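Local coordinates for protein O-methyltransferase, SAM-dependent (Legionella pneumophila subsp. pneumophila, PDB 3R3H) that probably transfers a methyl group from S-adenosylmethionine to a hydroxyl oxygen of a substrate, as other members of its O-methyltransferase family do, at residues H24-E33 against A101-K109; Q50-L58 against L76-D84. All blocks are in the same frame, centred on the assembly; numbering follows the deposited sequence.

In a Rossmann-like methyltransferase fold, helix 73-80 takes part in contact 2 and also carries helix 25-32 of contact 1; the centres of the two contacts lie about 15 Å apart. Contact 2 (50-58 with 76-84) is the inner one, buried, its centre about 12 Å from the centre of the chain; contact 1 (24-33 with 101-109), its centre about 18 Å from the centre of the chain, is partly exposed. Along the chain contact 2 is nested inside the loop that contact 1 closes. Leu76 of contact 2 joins them: Leu76 CD2 lies 3.5 Å from Leu27 CD2, while Leu76 CD1 lies 3.7 Å from Trp105 CD1. His24 CB also packs on Leu80 CD1 at 3.7 Å.

Contact 1 of 2, residues H24-E33 against A101-K109; sequences HPALAALRKE and AHPYWREAK
Helices 25-32 and 102-107 run nearly antiparallel, at 165°, with short-segment axes 9.1 Å apart and Ala26 facing Tyr104 at the closest CA pair. Tyr104 carries the contact, laying its ring against the backbone of the last turns of helix 25-32. Tyr104 CG stands anti to the carbonyl carbon (chi1 -59°), which carries the ring across to helix 25-32, where Leu30 CA sits over one face, a CH-pi contact 3.8 Å from the centroid and 17° off the normal. Leu30 CB and CG lie against Tyr104 CG and CD1, and Ala29 CB meets Tyr104 CE2 at 3.7 Å. Beyond the ring, the aliphatic part of Glu33 passes the hydroxyl. At the other end Ala26 CB touches Ala108 CB at 3.6 Å, and the extended Glu107 brings OE1 alongside Ala26. His24 accepts an N-cap bond at ND1 from Ala26 N, 3.0 Å long and close to the ring plane, and His24 CE1 lies 3.7 Å from Ala108 CB. A Schellman motif at Lys109 ends the second helix. Helix 73-80 packs against both helices, Leu27 and Trp105 each touching Leu76, while Trp105 NE1 donates a hydrogen bond to Gly72 O in the loop just before that helix.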
loop_
_atom_site.group_PDB
_atom_site.type_symbol
_atom_site.label_atom_id
_atom_site.label_comp_id
_atom_site.label_asym_id
_atom_site.label_seq_id
_atom_site.Cartn_x
_atom_site.Cartn_y
_atom_site.Cartn_z
ATOM N N HIS A 24 4.253 0.222 -18.978
ATOM C CA HIS A 24 3.755 0.352 -20.339
ATOM C C HIS A 24 4.749 1.201 -21.142
ATOM O O HIS A 24 5.255 2.215 -20.648
ATOM C CB HIS A 24 2.384 1.004 -20.304
ATOM C CG HIS A 24 1.754 1.167 -21.647
ATOM N ND1 HIS A 24 2.219 2.063 -22.589
ATOM C CD2 HIS A 24 0.671 0.573 -22.196
ATOM C CE1 HIS A 24 1.444 2.015 -23.655
ATOM N NE2 HIS A 24 0.495 1.118 -23.443
ATOM N N PRO A 25 5.044 0.794 -22.391
ATOM C CA PRO A 25 5.986 1.492 -23.285
ATOM C C PRO A 25 5.935 3.016 -23.325
ATOM O O PRO A 25 6.977 3.678 -23.270
ATOM C CB PRO A 25 5.709 0.860 -24.654
ATOM C CG PRO A 25 4.368 0.165 -24.489
ATOM C CD PRO A 25 4.429 -0.348 -23.090
ATOM N N ALA A 26 4.730 3.566 -23.443
ATOM C CA ALA A 26 4.552 5.015 -23.480
ATOM C C ALA A 26 5.027 5.601 -22.158
ATOM O O ALA A 26 5.609 6.685 -22.127
ATOM C CB ALA A 26 3.097 5.353 -23.716
ATOM N N LEU A 27 4.776 4.877 -21.065
ATOM C CA LEU A 27 5.213 5.317 -19.740
ATOM C C LEU A 27 6.734 5.336 -19.703
ATOM O O LEU A 27 7.353 6.376 -19.461
ATOM C CB LEU A 27 4.716 4.357 -18.657
ATOM C CG LEU A 27 3.339 4.544 -18.049
ATOM C CD1 LEU A 27 3.107 3.468 -17.003
ATOM C CD2 LEU A 27 3.253 5.929 -17.443
ATOM N N ALA A 28 7.320 4.168 -19.947
ATOM C CA ALA A 28 8.765 4.012 -19.929
ATOM C C ALA A 28 9.417 5.075 -20.811
ATOM O O ALA A 28 10.453 5.654 -20.451
ATOM C CB ALA A 28 9.133 2.617 -20.413
ATOM N N ALA A 29 8.790 5.332 -21.959
ATOM C CA ALA A 29 9.269 6.312 -22.930
ATOM C C ALA A 29 9.154 7.729 -22.387
ATOM O O ALA A 29 10.082 8.531 -22.521
ATOM C CB ALA A 29 8.468 6.177 -24.223
ATOM N N LEU A 30 8.004 8.037 -21.789
ATOM C CA LEU A 30 7.792 9.362 -21.217
ATOM C C LEU A 30 8.883 9.547 -20.161
ATOM O O LEU A 30 9.561 10.574 -20.118
ATOM C CB LEU A 30 6.395 9.455 -20.572
ATOM C CG LEU A 30 5.798 10.841 -20.254
ATOM C CD1 LEU A 30 4.308 10.703 -19.930
ATOM C CD2 LEU A 30 6.548 11.491 -19.108
ATOM N N ARG A 31 9.056 8.524 -19.331
ATOM C CA ARG A 31 10.050 8.552 -18.277
ATOM C C ARG A 31 11.453 8.736 -18.858
ATOM O O ARG A 31 12.113 9.735 -18.590
ATOM C CB ARG A 31 9.994 7.253 -17.479
ATOM C CG ARG A 31 9.948 7.428 -15.965
ATOM C CD ARG A 31 10.825 6.385 -15.293
ATOM N NE ARG A 31 10.638 5.065 -15.884
ATOM C CZ ARG A 31 11.566 4.113 -15.886
ATOM N NH1 ARG A 31 12.752 4.330 -15.324
ATOM N NH2 ARG A 31 11.310 2.945 -16.460
ATOM N N LYS A 32 11.902 7.767 -19.650
ATOM C CA LYS A 32 13.231 7.811 -20.266
ATOM C C LYS A 32 13.540 9.123 -21.006
ATOM O O LYS A 32 14.689 9.563 -21.028
ATOM C CB LYS A 32 13.399 6.628 -21.212
ATOM N N GLU A 33 12.522 9.737 -21.611
ATOM C CA GLU A 33 12.695 10.995 -22.339
ATOM C C GLU A 33 12.681 12.246 -21.439
ATOM O O GLU A 33 12.722 13.371 -21.940
ATOM C CB GLU A 33 11.617 11.123 -23.429
ATOM C CG GLU A 33 12.094 10.824 -24.872
ATOM C CD GLU A 33 12.520 12.076 -25.679
ATOM O OE1 GLU A 33 13.386 12.855 -25.207
ATOM O OE2 GLU A 33 11.989 12.271 -26.803
ATOM N N ALA A 101 2.862 16.140 -22.390
ATOM C CA ALA A 101 2.816 14.698 -22.352
ATOM C C ALA A 101 1.850 14.086 -23.347
ATOM O O ALA A 101 1.876 12.870 -23.573
ATOM C CB ALA A 101 2.461 14.250 -20.934
ATOM N N HIS A 102 1.013 14.925 -23.954
ATOM C CA HIS A 102 0.014 14.426 -24.885
ATOM C C HIS A 102 0.521 13.492 -25.985
ATOM O O HIS A 102 -0.192 12.577 -26.394
ATOM C CB HIS A 102 -0.799 15.580 -25.475
ATOM C CG HIS A 102 -0.033 16.469 -26.405
ATOM N ND1 HIS A 102 0.554 17.647 -25.997
ATOM C CD2 HIS A 102 0.216 16.364 -27.734
ATOM C CE1 HIS A 102 1.131 18.234 -27.035
ATOM N NE2 HIS A 102 0.941 17.474 -28.099
ATOM N N PRO A 103 1.761 13.685 -26.470
ATOM C CA PRO A 103 2.197 12.750 -27.515
ATOM C C PRO A 103 2.141 11.304 -26.990
ATOM O O PRO A 103 1.597 10.400 -27.649
ATOM C CB PRO A 103 3.630 13.207 -27.812
ATOM C CG PRO A 103 3.553 14.661 -27.576
ATOM C CD PRO A 103 2.756 14.757 -26.295
ATOM N N TYR A 104 2.712 11.101 -25.801
ATOM C CA TYR A 104 2.736 9.793 -25.168
ATOM C C TYR A 104 1.323 9.352 -24.799
ATOM O O TYR A 104 0.968 8.179 -24.961
ATOM C CB TYR A 104 3.610 9.843 -23.922
ATOM C CG TYR A 104 5.023 10.250 -24.226
ATOM C CD1 TYR A 104 5.398 11.590 -24.209
ATOM C CD2 TYR A 104 5.981 9.297 -24.559
ATOM C CE1 TYR A 104 6.685 11.973 -24.510
ATOM C CE2 TYR A 104 7.271 9.663 -24.872
ATOM C CZ TYR A 104 7.623 11.005 -24.846
ATOM O OH TYR A 104 8.910 11.381 -25.178
ATOM N N TRP A 105 0.518 10.282 -24.296
ATOM C CA TRP A 105 -0.851 9.950 -23.945
ATOM C C TRP A 105 -1.604 9.367 -25.160
ATOM O O TRP A 105 -2.340 8.390 -25.021
ATOM C CB TRP A 105 -1.569 11.194 -23.404
ATOM C CG TRP A 105 -1.034 11.706 -22.067
ATOM C CD1 TRP A 105 -0.208 11.045 -21.191
ATOM C CD2 TRP A 105 -1.322 12.977 -21.463
ATOM N NE1 TRP A 105 0.037 11.830 -20.088
ATOM C CE2 TRP A 105 -0.629 13.019 -20.226
ATOM C CE3 TRP A 105 -2.097 14.086 -21.846
ATOM C CZ2 TRP A 105 -0.690 14.133 -19.364
ATOM C CZ3 TRP A 105 -2.158 15.202 -20.985
ATOM C CH2 TRP A 105 -1.453 15.212 -19.758
ATOM N N ARG A 106 -1.409 9.966 -26.338
ATOM C CA ARG A 106 -2.047 9.509 -27.582
ATOM C C ARG A 106 -1.554 8.117 -27.936
ATOM O O ARG A 106 -2.334 7.200 -28.198
ATOM C CB ARG A 106 -1.687 10.423 -28.756
ATOM C CG ARG A 106 -2.022 11.875 -28.567
ATOM C CD ARG A 106 -3.355 12.213 -29.169
ATOM N NE ARG A 106 -3.853 13.490 -28.669
ATOM C CZ ARG A 106 -3.172 14.633 -28.698
ATOM N NH1 ARG A 106 -1.941 14.663 -29.209
ATOM N NH2 ARG A 106 -3.724 15.747 -28.214
ATOM N N GLU A 107 -0.235 7.999 -27.966
ATOM C CA GLU A 107 0.433 6.756 -28.281
ATOM C C GLU A 107 -0.147 5.628 -27.443
ATOM O O GLU A 107 -0.298 4.507 -27.924
ATOM C CB GLU A 107 1.928 6.914 -28.014
ATOM C CG GLU A 107 2.751 5.638 -28.086
ATOM C CD GLU A 107 4.185 5.855 -27.594
ATOM O OE1 GLU A 107 4.816 4.860 -27.162
ATOM O OE2 GLU A 107 4.683 7.013 -27.645
ATOM N N ALA A 108 -0.491 5.938 -26.195
ATOM C CA ALA A 108 -1.054 4.950 -25.283
ATOM C C ALA A 108 -2.581 4.963 -25.236
ATOM O O ALA A 108 -3.176 4.232 -24.449
ATOM C CB ALA A 108 -0.484 5.148 -23.883
ATOM N N LYS A 109 -3.210 5.782 -26.077
ATOM C CA LYS A 109 -4.671 5.866 -26.127
ATOM C C LYS A 109 -5.334 6.357 -24.840
ATOM O O LYS A 109 -6.328 5.777 -24.393
ATOM C CB LYS A 109 -5.255 4.503 -26.471
ATOM C CG LYS A 109 -4.845 3.992 -27.828
ATOM C CD LYS A 109 -5.452 4.829 -28.940
ATOM C CE LYS A 109 -4.846 4.428 -30.271
ATOM N NZ LYS A 109 -4.823 2.938 -30.391
#

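Contact 2 of 2, residues Q50-L58 against L76-D84; sequences QFMQMLIRL and LAMSLALPD
This is a buried, largely apolar helix-helix contact within the Rossmann-like methyltransferase fold, joining helix 46-59 to helix 73-80 and the turn after it; strand 63-68 connects the two helices. Their short-segment axes make an angle of 34° and approach to 8.9 Å, so that the two helices run roughly parallel. Ile56 is central and uses two branches. Its CG1 arm, anti to the carbonyl carbon (chi1 -73°), places Ile56 CD1 3.6 Å from Met78 CG, the two side chains nearly perpendicular to each other; Ile56 CG2 faces the turn after helix 73-80, where it meets Leu82 CD2 at 3.6 Å and lies near Ala81 O. One turn earlier in helix 46-59, the methyl ends of Met52 and Met78 meet, CE to CE, at 4.0 Å. Both methionines also touch Phe141 of strand 137-143, while Ile56 and Met78 rest on Val64 of strand 63-68, so both helices are packed onto the sheet. On the flank away from the sheet, Arg57 reaches along its own helix and forms a cation-pi contact with Phe204 of the second subunit, bringing the dimer interface close to this contact. Beside it Ala81 CB fits against the stem of Gln53, 3.7 Å from Gln53 CB.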
loop_
_atom_site.group_PDB
_atom_site.type_symbol
_atom_site.label_atom_id
_atom_site.label_comp_id
_atom_site.label_asym_id
_atom_site.label_seq_id
_atom_site.Cartn_x
_atom_site.Cartn_y
_atom_site.Cartn_z
ATOM N N GLN A 50 2.755 2.260 -9.996
ATOM C CA GLN A 50 2.135 0.975 -10.204
ATOM C C GLN A 50 1.321 0.599 -8.966
ATOM O O GLN A 50 0.323 -0.121 -9.062
ATOM C CB GLN A 50 3.202 -0.066 -10.507
ATOM C CG GLN A 50 2.647 -1.462 -10.665
ATOM C CD GLN A 50 3.561 -2.372 -11.462
ATOM O OE1 GLN A 50 3.476 -3.602 -11.364
ATOM N NE2 GLN A 50 4.430 -1.772 -12.277
ATOM N N PHE A 51 1.750 1.095 -7.805
ATOM C CA PHE A 51 1.039 0.832 -6.564
ATOM C C PHE A 51 -0.258 1.614 -6.603
ATOM O O PHE A 51 -1.292 1.116 -6.177
ATOM C CB PHE A 51 1.868 1.270 -5.352
ATOM C CG PHE A 51 1.118 1.195 -4.042
ATOM C CD1 PHE A 51 0.992 2.318 -3.229
ATOM C CD2 PHE A 51 0.507 0.010 -3.632
ATOM C CE1 PHE A 51 0.266 2.266 -2.023
ATOM C CE2 PHE A 51 -0.221 -0.049 -2.428
ATOM C CZ PHE A 51 -0.338 1.083 -1.628
ATOM N N MET A 52 -0.191 2.842 -7.118
ATOM C CA MET A 52 -1.361 3.717 -7.220
ATOM C C MET A 52 -2.353 3.214 -8.274
ATOM O O MET A 52 -3.518 3.629 -8.314
ATOM C CB MET A 52 -0.929 5.155 -7.549
ATOM C CG MET A 52 -0.079 5.830 -6.453
ATOM S SD MET A 52 0.118 7.612 -6.682
ATOM C CE MET A 52 1.150 7.625 -8.123
ATOM N N GLN A 53 -1.876 2.323 -9.135
ATOM C CA GLN A 53 -2.710 1.721 -10.171
ATOM C C GLN A 53 -3.509 0.618 -9.479
ATOM O O GLN A 53 -4.692 0.410 -9.761
ATOM C CB GLN A 53 -1.843 1.088 -11.257
ATOM C CG GLN A 53 -1.211 2.055 -12.214
ATOM C CD GLN A 53 -0.574 1.341 -13.376
ATOM O OE1 GLN A 53 -0.677 1.788 -14.521
ATOM N NE2 GLN A 53 0.084 0.219 -13.093
ATOM N N MET A 54 -2.826 -0.103 -8.591
ATOM C CA MET A 54 -3.440 -1.162 -7.813
ATOM C C MET A 54 -4.579 -0.475 -7.040
ATOM O O MET A 54 -5.726 -0.934 -7.054
ATOM C CB MET A 54 -2.403 -1.740 -6.848
ATOM C CG MET A 54 -2.924 -2.788 -5.886
ATOM S SD MET A 54 -2.711 -4.450 -6.461
ATOM C CE MET A 54 -4.210 -4.650 -7.364
ATOM N N LEU A 55 -4.250 0.648 -6.404
ATOM C CA LEU A 55 -5.205 1.407 -5.611
ATOM C C LEU A 55 -6.459 1.792 -6.389
ATOM O O LEU A 55 -7.581 1.735 -5.858
ATOM C CB LEU A 55 -4.528 2.660 -5.057
ATOM C CG LEU A 55 -3.337 2.381 -4.133
ATOM C CD1 LEU A 55 -2.601 3.673 -3.839
ATOM C CD2 LEU A 55 -3.812 1.730 -2.850
ATOM N N ILE A 56 -6.263 2.188 -7.643
ATOM C CA ILE A 56 -7.364 2.583 -8.502
ATOM C C ILE A 56 -8.281 1.398 -8.796
ATOM O O ILE A 56 -9.509 1.549 -8.843
ATOM C CB ILE A 56 -6.803 3.209 -9.807
ATOM C CG1 ILE A 56 -6.258 4.597 -9.465
ATOM C CG2 ILE A 56 -7.864 3.248 -10.913
ATOM C CD1 ILE A 56 -5.660 5.344 -10.593
ATOM N N ARG A 57 -7.690 0.223 -8.981
ATOM C CA ARG A 57 -8.474 -0.975 -9.257
ATOM C C ARG A 57 -9.263 -1.323 -7.989
ATOM O O ARG A 57 -10.468 -1.593 -8.048
ATOM C CB ARG A 57 -7.551 -2.136 -9.633
ATOM C CG ARG A 57 -6.637 -1.883 -10.827
ATOM C CD ARG A 57 -5.429 -2.808 -10.763
ATOM N NE ARG A 57 -4.417 -2.521 -11.783
ATOM C CZ ARG A 57 -3.130 -2.876 -11.683
ATOM N NH1 ARG A 57 -2.685 -3.529 -10.604
ATOM N NH2 ARG A 57 -2.279 -2.591 -12.666
ATOM N N LEU A 58 -8.575 -1.304 -6.844
ATOM C CA LEU A 58 -9.196 -1.610 -5.555
ATOM C C LEU A 58 -10.263 -0.581 -5.175
ATOM O O LEU A 58 -11.209 -0.888 -4.448
ATOM C CB LEU A 58 -8.128 -1.701 -4.461
ATOM C CG LEU A 58 -7.358 -3.024 -4.295
ATOM C CD1 LEU A 58 -6.954 -3.603 -5.639
ATOM C CD2 LEU A 58 -6.140 -2.782 -3.448
ATOM N N LEU A 76 -0.675 9.419 -16.745
ATOM C CA LEU A 76 -0.797 8.379 -17.744
ATOM C C LEU A 76 -1.042 7.043 -17.065
ATOM O O LEU A 76 -2.017 6.336 -17.373
ATOM C CB LEU A 76 0.483 8.322 -18.566
ATOM C CG LEU A 76 0.544 7.240 -19.653
ATOM C CD1 LEU A 76 -0.606 7.425 -20.643
ATOM C CD2 LEU A 76 1.887 7.337 -20.352
ATOM N N ALA A 77 -0.146 6.707 -16.136
ATOM C CA ALA A 77 -0.239 5.455 -15.378
ATOM C C ALA A 77 -1.617 5.317 -14.760
ATOM O O ALA A 77 -2.204 4.244 -14.792
ATOM C CB ALA A 77 0.819 5.423 -14.276
ATOM N N MET A 78 -2.126 6.413 -14.202
ATOM C CA MET A 78 -3.442 6.421 -13.573
ATOM C C MET A 78 -4.570 6.074 -14.550
ATOM O O MET A 78 -5.435 5.254 -14.218
ATOM C CB MET A 78 -3.713 7.788 -12.919
ATOM C CG MET A 78 -3.282 7.854 -11.449
ATOM S SD MET A 78 -3.484 9.468 -10.644
ATOM C CE MET A 78 -1.861 9.649 -9.920
ATOM N N SER A 79 -4.575 6.672 -15.746
ATOM C CA SER A 79 -5.653 6.372 -16.695
ATOM C C SER A 79 -5.503 4.982 -17.298
ATOM O O SER A 79 -6.479 4.375 -17.731
ATOM C CB SER A 79 -5.737 7.429 -17.807
ATOM O OG SER A 79 -4.733 7.261 -18.780
ATOM N N LEU A 80 -4.277 4.472 -17.316
ATOM C CA LEU A 80 -4.025 3.133 -17.850
ATOM C C LEU A 80 -4.692 2.089 -16.975
ATOM O O LEU A 80 -5.054 1.016 -17.447
ATOM C CB LEU A 80 -2.528 2.841 -17.904
ATOM C CG LEU A 80 -1.749 3.448 -19.065
ATOM C CD1 LEU A 80 -0.267 3.182 -18.857
ATOM C CD2 LEU A 80 -2.214 2.832 -20.381
ATOM N N ALA A 81 -4.842 2.411 -15.694
ATOM C CA ALA A 81 -5.457 1.503 -14.740
ATOM C C ALA A 81 -6.937 1.832 -14.595
ATOM O O ALA A 81 -7.638 1.249 -13.776
ATOM C CB ALA A 81 -4.751 1.616 -13.401
ATOM N N LEU A 82 -7.406 2.769 -15.407
ATOM C CA LEU A 82 -8.802 3.187 -15.384
ATOM C C LEU A 82 -9.598 2.574 -16.527
ATOM O O LEU A 82 -9.054 2.278 -17.598
ATOM C CB LEU A 82 -8.908 4.717 -15.483
ATOM C CG LEU A 82 -8.747 5.623 -14.261
ATOM C CD1 LEU A 82 -8.901 7.078 -14.662
ATOM C CD2 LEU A 82 -9.804 5.262 -13.244
ATOM N N PRO A 83 -10.908 2.373 -16.313
ATOM C CA PRO A 83 -11.748 1.797 -17.367
ATOM C C PRO A 83 -12.078 2.853 -18.442
ATOM O O PRO A 83 -12.014 4.057 -18.181
ATOM C CB PRO A 83 -12.976 1.311 -16.594
ATOM C CG PRO A 83 -13.078 2.292 -15.472
ATOM C CD PRO A 83 -11.644 2.458 -15.034
ATOM N N ASP A 84 -12.411 2.390 -19.646
ATOM C CA ASP A 84 -12.745 3.252 -20.786
ATOM C C ASP A 84 -13.576 4.501 -20.452
ATOM O O ASP A 84 -13.308 5.583 -20.975
ATOM C CB ASP A 84 -13.494 2.436 -21.850
ATOM C CG ASP A 84 -12.926 1.025 -22.032
ATOM O OD1 ASP A 84 -12.880 0.257 -21.033
ATOM O OD2 ASP A 84 -12.546 0.682 -23.180
#